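Local coordinates for protein histidine acid phosphatase (Bifidobacterium longum subsp. infantis, PDB 6RXD) that probably removes phosphate groups from inositol polyphosphates such as phytate, and from 2,3-bisphosphoglycerate, as a histidine acid phosphatase of the MINPP1 subfamily, at residues N220-G232 with A419-N431. Sequence-based numbering, arbitrary orientation.
Sequences NDATIAGAEKTIG and APASTTDVYTYGN
Val426 sets its two methyls on helix 222-232 at two residues one turn apart, Ala227 and Ile231: CG1 lies 3.8 Å from Ala227 CB, while CG2 lies 3.8 Å from Ile231 CG1, where the two side chains run past each other in opposite directions. This is the tight, buried part of the contact. A branched valine suits it because one short side chain serves both neighbours, and the small Ala227 lets the loop come close, with its CA 4.2 Å from Thr423 CA. Ile231 also lies on Trp347 and Ala351 of helix 339-357, and Val426 on Tyr355, so the apolar patch continues into a third element.

Gly226 suits a neighbouring close approach, for Thr423 CG2 rests 3.7 Å from its CA, just where a CB would collide. One cross-segment hydrogen bond joins the two surfaces: Thr230 OG1 donates to Thr423 O over a short 2.5 Å, with a C=O...donor angle of 159° and a small tilt from the carbonyl plane. With OG1 beside its own backbone N (chi1 -68°), Thr230 turns the hydroxyl to the loop carbonyl and still brings CG2 4.1 Å from Val426 CG1. A valine in its place would probably leave Thr423 O without this donor and press a methyl against it.

Toward solvent the contact is looser: Thr424 is exposed and its CB points away from the helix. Thr223 CG2 lies 3.9 Å from Ser422 O. The loop is also shaped from within, as Ser422 OG accepts from Thr424 N and, at 2.9 Å, from Asp425 N. The arrangement is a loop whose bend at Ser422-Asp425 is an ST turn and ST motif, packed on a helix that carries on its far side Glu228, which binds zinc in another structure of this protein although none is modelled there here.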
ATOM      1  N   ASN A 220     -20.133  -0.121  11.938  1.00 20.69           N
ATOM      2  CA  ASN A 220     -21.511   0.270  12.215  1.00 24.05           C
ATOM      3  C   ASN A 220     -22.001   1.539  11.534  1.00 22.22           C
ATOM      4  O   ASN A 220     -23.126   1.953  11.762  1.00 25.36           O
ATOM      5  CB  ASN A 220     -21.714   0.428  13.726  1.00 25.58           C
ATOM      6  CG  ASN A 220     -21.494  -0.858  14.470  1.00 28.33           C
ATOM      7  OD1 ASN A 220     -21.973  -1.913  14.054  1.00 30.99           O
ATOM      8  ND2 ASN A 220     -20.742  -0.790  15.560  1.00 29.83           N
ATOM      9  N   ASP A 221     -21.170   2.167  10.707  1.00 17.28           N
ATOM     10  CA  ASP A 221     -21.572   3.437  10.104  1.00 22.13           C
ATOM     11  C   ASP A 221     -22.596   3.243   8.985  1.00 21.71           C
ATOM     12  O   ASP A 221     -22.364   2.486   8.041  1.00 19.23           O
ATOM     13  CB  ASP A 221     -20.355   4.205   9.585  1.00 21.41           C
ATOM     14  CG  ASP A 221     -20.728   5.570   9.041  1.00 21.04           C
ATOM     15  OD1 ASP A 221     -20.831   6.535   9.837  1.00 25.01           O
ATOM     16  OD2 ASP A 221     -20.941   5.669   7.818  1.00 19.85           O
ATOM     17  N   ALA A 222     -23.724   3.944   9.097  1.00 20.02           N
ATOM     18  CA  ALA A 222     -24.838   3.775   8.165  1.00 20.51           C
ATOM     19  C   ALA A 222     -24.537   4.332   6.775  1.00 18.30           C
ATOM     20  O   ALA A 222     -25.013   3.795   5.774  1.00 22.22           O
ATOM     21  CB  ALA A 222     -26.108   4.413   8.732  1.00 21.85           C
ATOM     22  N   THR A 223     -23.762   5.413   6.711  1.00 15.57           N
ATOM     23  CA  THR A 223     -23.454   6.023   5.421  1.00 13.32           C
ATOM     24  C   THR A 223     -22.541   5.125   4.612  1.00 14.50           C
ATOM     25  O   THR A 223     -22.802   4.857   3.438  1.00 17.70           O
ATOM     26  CB  THR A 223     -22.831   7.415   5.582  1.00 17.43           C
ATOM     27  OG1 THR A 223     -23.742   8.247   6.305  1.00 21.28           O
ATOM     28  CG2 THR A 223     -22.564   8.039   4.217  1.00 18.48           C
ATOM     29  N   ILE A 224     -21.466   4.654   5.242  1.00 15.70           N
ATOM     30  CA  ILE A 224     -20.552   3.722   4.580  1.00 12.61           C
ATOM     31  C   ILE A 224     -21.287   2.467   4.112  1.00 15.05           C
ATOM     32  O   ILE A 224     -21.094   2.017   2.984  1.00 16.73           O
ATOM     33  CB  ILE A 224     -19.353   3.355   5.491  1.00 13.69           C
ATOM     34  CG1 ILE A 224     -18.461   4.582   5.681  1.00 17.99           C
ATOM     35  CG2 ILE A 224     -18.552   2.192   4.906  1.00 19.63           C
ATOM     36  CD1 ILE A 224     -17.438   4.484   6.817  1.00 19.12           C
ATOM     37  N   ALA A 225     -22.137   1.913   4.973  1.00 15.32           N
ATOM     38  CA  ALA A 225     -22.887   0.711   4.638  1.00 21.71           C
ATOM     39  C   ALA A 225     -23.812   0.953   3.447  1.00 17.99           C
ATOM     40  O   ALA A 225     -23.884   0.127   2.535  1.00 20.28           O
ATOM     41  CB  ALA A 225     -23.684   0.221   5.845  1.00 22.32           C
ATOM     42  N   GLY A 226     -24.507   2.087   3.453  1.00 17.78           N
ATOM     43  CA  GLY A 226     -25.441   2.397   2.381  1.00 15.84           C
ATOM     44  C   GLY A 226     -24.741   2.686   1.064  1.00 16.08           C
ATOM     45  O   GLY A 226     -25.200   2.253   0.012  1.00 18.16           O
ATOM     46  N   ALA A 227     -23.639   3.432   1.123  1.00 16.12           N
ATOM     47  CA  ALA A 227     -22.892   3.772  -0.081  1.00 13.53           C
ATOM     48  C   ALA A 227     -22.327   2.510  -0.713  1.00 14.68           C
ATOM     49  O   ALA A 227     -22.315   2.362  -1.943  1.00 19.16           O
ATOM     50  CB  ALA A 227     -21.772   4.764   0.236  1.00 18.04           C
ATOM     51  N   GLU A 228     -21.830   1.609   0.130  1.00 19.26           N
ATOM     52  CA  GLU A 228     -21.258   0.365  -0.366  1.00 16.88           C
ATOM     53  C   GLU A 228     -22.318  -0.542  -0.983  1.00 19.31           C
ATOM     54  O   GLU A 228     -22.035  -1.235  -1.960  1.00 18.47           O
ATOM     55  CB  GLU A 228     -20.452  -0.351   0.732  1.00 19.48           C
ATOM     56  CG  GLU A 228     -19.132   0.347   1.005  1.00 19.01           C
ATOM     57  CD  GLU A 228     -18.249  -0.358   2.014  1.00 26.67           C
ATOM     58  OE1 GLU A 228     -18.714  -1.325   2.654  1.00 28.29           O
ATOM     59  OE2 GLU A 228     -17.075   0.070   2.168  1.00 25.06           O
ATOM     60  N   LYS A 229     -23.526  -0.544  -0.421  1.00 19.14           N
ATOM     61  CA  LYS A 229     -24.633  -1.268  -1.047  1.00 17.69           C
ATOM     62  C   LYS A 229     -24.946  -0.702  -2.430  1.00 18.62           C
ATOM     63  O   LYS A 229     -25.102  -1.450  -3.399  1.00 23.16           O
ATOM     64  CB  LYS A 229     -25.890  -1.244  -0.171  1.00 21.55           C
ATOM     65  CG  LYS A 229     -27.117  -1.803  -0.903  1.00 28.11           C
ATOM     66  CD  LYS A 229     -28.367  -1.835  -0.047  1.00 33.25           C
ATOM     67  CE  LYS A 229     -29.516  -2.481  -0.820  1.00 39.05           C
ATOM     68  NZ  LYS A 229     -29.095  -3.764  -1.464  1.00 42.89           N
ATOM     69  N   THR A 230     -25.025   0.624  -2.520  1.00 16.52           N
ATOM     70  CA  THR A 230     -25.280   1.286  -3.793  1.00 17.26           C
ATOM     71  C   THR A 230     -24.227   0.872  -4.822  1.00 17.11           C
ATOM     72  O   THR A 230     -24.541   0.549  -5.969  1.00 19.62           O
ATOM     73  CB  THR A 230     -25.287   2.817  -3.624  1.00 20.08           C
ATOM     74  OG1 THR A 230     -26.427   3.195  -2.836  1.00 22.96           O
ATOM     75  CG2 THR A 230     -25.359   3.514  -4.980  1.00 22.08           C
ATOM     76  N   ILE A 231     -22.972   0.864  -4.395  1.00 13.84           N
ATOM     77  CA  ILE A 231     -21.887   0.518  -5.300  1.00 14.88           C
ATOM     78  C   ILE A 231     -21.925  -0.967  -5.647  1.00 17.47           C
ATOM     79  O   ILE A 231     -21.715  -1.350  -6.801  1.00 17.43           O
ATOM     80  CB  ILE A 231     -20.538   0.979  -4.712  1.00 18.26           C
ATOM     81  CG1 ILE A 231     -20.459   2.506  -4.851  1.00 21.45           C
ATOM     82  CG2 ILE A 231     -19.361   0.307  -5.417  1.00 22.93           C
ATOM     83  CD1 ILE A 231     -19.277   3.152  -4.193  1.00 22.42           C
ATOM     84  N   GLY A 232     -22.228  -1.801  -4.657  1.00 18.45           N
ATOM     85  CA  GLY A 232     -22.312  -3.236  -4.882  1.00 18.29           C
ATOM     86  C   GLY A 232     -23.425  -3.626  -5.836  1.00 23.45           C
ATOM     87  O   GLY A 232     -23.355  -4.665  -6.496  1.00 25.49           O
ATOM     88  N   ALA A 419     -16.274  12.205  -0.302  1.00 10.89           N
ATOM     89  CA  ALA A 419     -17.515  11.947  -1.028  1.00 12.18           C
ATOM     90  C   ALA A 419     -18.649  12.723  -0.392  1.00 16.82           C
ATOM     91  O   ALA A 419     -18.530  13.158   0.759  1.00 16.94           O
ATOM     92  CB  ALA A 419     -17.829  10.460  -1.010  1.00 15.08           C
ATOM     93  N   PRO A 420     -19.762  12.890  -1.128  1.00 14.82           N
ATOM     94  CA  PRO A 420     -20.907  13.584  -0.540  1.00 18.76           C
ATOM     95  C   PRO A 420     -21.436  12.798   0.646  1.00 17.86           C
ATOM     96  O   PRO A 420     -21.224  11.584   0.718  1.00 20.54           O
ATOM     97  CB  PRO A 420     -21.941  13.556  -1.665  1.00 18.39           C
ATOM     98  CG  PRO A 420     -21.122  13.528  -2.928  1.00 17.70           C
ATOM     99  CD  PRO A 420     -19.962  12.611  -2.566  1.00 17.15           C
ATOM    100  N   ALA A 421     -22.092  13.483   1.574  1.00 19.64           N
ATOM    101  CA  ALA A 421     -22.705  12.821   2.711  1.00 25.03           C
ATOM    102  C   ALA A 421     -24.014  12.196   2.248  1.00 25.87           C
ATOM    103  O   ALA A 421     -25.092  12.757   2.454  1.00 27.91           O
ATOM    104  CB  ALA A 421     -22.958  13.828   3.830  1.00 30.48           C
ATOM    105  N   SER A 422     -23.911  11.029   1.620  1.00 18.23           N
ATOM    106  CA  SER A 422     -25.036  10.436   0.908  1.00 17.95           C
ATOM    107  C   SER A 422     -24.806   8.950   0.689  1.00 19.72           C
ATOM    108  O   SER A 422     -23.667   8.518   0.507  1.00 20.51           O
ATOM    109  CB  SER A 422     -25.208  11.130  -0.446  1.00 20.45           C
ATOM    110  OG  SER A 422     -26.289  10.583  -1.187  1.00 18.90           O
ATOM    111  N   THR A 423     -25.880   8.164   0.704  1.00 20.83           N
ATOM    112  CA  THR A 423     -25.771   6.739   0.381  1.00 17.42           C
ATOM    113  C   THR A 423     -26.070   6.459  -1.089  1.00 17.45           C
ATOM    114  O   THR A 423     -25.910   5.331  -1.558  1.00 20.57           O
ATOM    115  CB  THR A 423     -26.704   5.886   1.230  1.00 19.09           C
ATOM    116  OG1 THR A 423     -28.048   6.359   1.073  1.00 21.43           O
ATOM    117  CG2 THR A 423     -26.304   5.961   2.691  1.00 21.31           C
ATOM    118  N   THR A 424     -26.493   7.491  -1.817  1.00 17.45           N
ATOM    119  CA  THR A 424     -26.811   7.354  -3.240  1.00 17.86           C
ATOM    120  C   THR A 424     -25.890   8.180  -4.152  1.00 18.95           C
ATOM    121  O   THR A 424     -25.499   7.726  -5.227  1.00 22.10           O
ATOM    122  CB  THR A 424     -28.283   7.703  -3.523  1.00 26.13           C
ATOM    123  OG1 THR A 424     -28.534   9.047  -3.119  1.00 23.52           O
ATOM    124  CG2 THR A 424     -29.208   6.776  -2.754  1.00 26.15           C
ATOM    125  N   ASP A 425     -25.553   9.390  -3.720  1.00 17.80           N
ATOM    126  CA  ASP A 425     -24.605  10.246  -4.439  1.00 19.69           C
ATOM    127  C   ASP A 425     -23.201   9.868  -3.966  1.00 16.02           C
ATOM    128  O   ASP A 425     -22.606  10.557  -3.131  1.00 17.98           O
ATOM    129  CB  ASP A 425     -24.914  11.724  -4.132  1.00 22.34           C
ATOM    130  CG  ASP A 425     -24.037  12.702  -4.908  1.00 27.69           C
ATOM    131  OD1 ASP A 425     -23.302  12.284  -5.825  1.00 27.29           O
ATOM    132  OD2 ASP A 425     -24.105  13.909  -4.591  1.00 25.86           O
ATOM    133  N   VAL A 426     -22.688   8.754  -4.487  1.00 13.88           N
ATOM    134  CA  VAL A 426     -21.481   8.131  -3.945  1.00 11.35           C
ATOM    135  C   VAL A 426     -20.211   8.488  -4.709  1.00 13.20           C
ATOM    136  O   VAL A 426     -20.265   9.090  -5.779  1.00 16.73           O
ATOM    137  CB  VAL A 426     -21.615   6.581  -3.954  1.00 12.36           C
ATOM    138  CG1 VAL A 426     -22.817   6.138  -3.108  1.00 17.85           C
ATOM    139  CG2 VAL A 426     -21.752   6.054  -5.395  1.00 15.53           C
ATOM    140  N   TYR A 427     -19.078   8.095  -4.122  1.00 11.32           N
ATOM    141  CA  TYR A 427     -17.756   8.187  -4.732  1.00 12.44           C
ATOM    142  C   TYR A 427     -17.722   7.524  -6.104  1.00 11.62           C
ATOM    143  O   TYR A 427     -18.080   6.352  -6.246  1.00 12.61           O
ATOM    144  CB  TYR A 427     -16.753   7.485  -3.809  1.00 15.20           C
ATOM    145  CG  TYR A 427     -15.446   7.107  -4.474  1.00 11.36           C
ATOM    146  CD1 TYR A 427     -14.418   8.031  -4.605  1.00 12.09           C
ATOM    147  CD2 TYR A 427     -15.232   5.817  -4.931  1.00 12.37           C
ATOM    148  CE1 TYR A 427     -13.207   7.687  -5.215  1.00 11.40           C
ATOM    149  CE2 TYR A 427     -14.040   5.461  -5.546  1.00 13.03           C
ATOM    150  CZ  TYR A 427     -13.030   6.398  -5.683  1.00 10.35           C
ATOM    151  OH  TYR A 427     -11.842   6.016  -6.289  1.00 12.72           O
ATOM    152  N   THR A 428     -17.296   8.279  -7.117  1.00 10.71           N
ATOM    153  CA  THR A 428     -17.110   7.730  -8.449  1.00 13.13           C
ATOM    154  C   THR A 428     -15.844   8.308  -9.033  1.00 13.04           C
ATOM    155  O   THR A 428     -15.313   9.293  -8.530  1.00 12.10           O
ATOM    156  CB  THR A 428     -18.268   8.081  -9.409  1.00 13.34           C
ATOM    157  OG1 THR A 428     -18.255   9.487  -9.685  1.00 15.99           O
ATOM    158  CG2 THR A 428     -19.624   7.686  -8.837  1.00 14.43           C
ATOM    159  N   TYR A 429     -15.366   7.693 -10.105  1.00 10.93           N
ATOM    160  CA  TYR A 429     -14.204   8.210 -10.797  1.00 10.77           C
ATOM    161  C   TYR A 429     -14.475   9.573 -11.432  1.00 11.80           C
ATOM    162  O   TYR A 429     -13.544  10.361 -11.639  1.00 17.29           O
ATOM    163  CB  TYR A 429     -13.733   7.198 -11.840  1.00 12.25           C
ATOM    164  CG  TYR A 429     -12.883   6.072 -11.282  1.00 11.49           C
ATOM    165  CD1 TYR A 429     -12.383   5.084 -12.121  1.00 12.30           C
ATOM    166  CD2 TYR A 429     -12.574   5.993  -9.923  1.00 11.24           C
ATOM    167  CE1 TYR A 429     -11.600   4.053 -11.636  1.00 14.09           C
ATOM    168  CE2 TYR A 429     -11.775   4.953  -9.420  1.00 10.40           C
ATOM    169  CZ  TYR A 429     -11.290   3.994 -10.300  1.00 13.61           C
ATOM    170  OH  TYR A 429     -10.491   2.973  -9.846  1.00 14.66           O
ATOM    171  N   GLY A 430     -15.740   9.862 -11.727  1.00 12.71           N
ATOM    172  CA  GLY A 430     -16.107  11.153 -12.282  1.00 12.07           C
ATOM    173  C   GLY A 430     -16.181  12.283 -11.267  1.00 13.46           C
ATOM    174  O   GLY A 430     -16.042  13.453 -11.644  1.00 11.36           O
ATOM    175  N   ASN A 431     -16.393  11.959  -9.988  1.00 11.53           N
ATOM    176  CA  ASN A 431     -16.544  13.013  -8.974  1.00 12.67           C
ATOM    177  C   ASN A 431     -15.469  13.059  -7.886  1.00 11.85           C
ATOM    178  O   ASN A 431     -15.618  13.755  -6.886  1.00 12.63           O
ATOM    179  CB  ASN A 431     -17.946  13.006  -8.344  1.00 11.37           C
ATOM    180  CG  ASN A 431     -18.175  11.836  -7.386  1.00 14.98           C
ATOM    181  OD1 ASN A 431     -17.233  11.173  -6.957  1.00 13.00           O
ATOM    182  ND2 ASN A 431     -19.435  11.593  -7.044  1.00 16.13           N
TER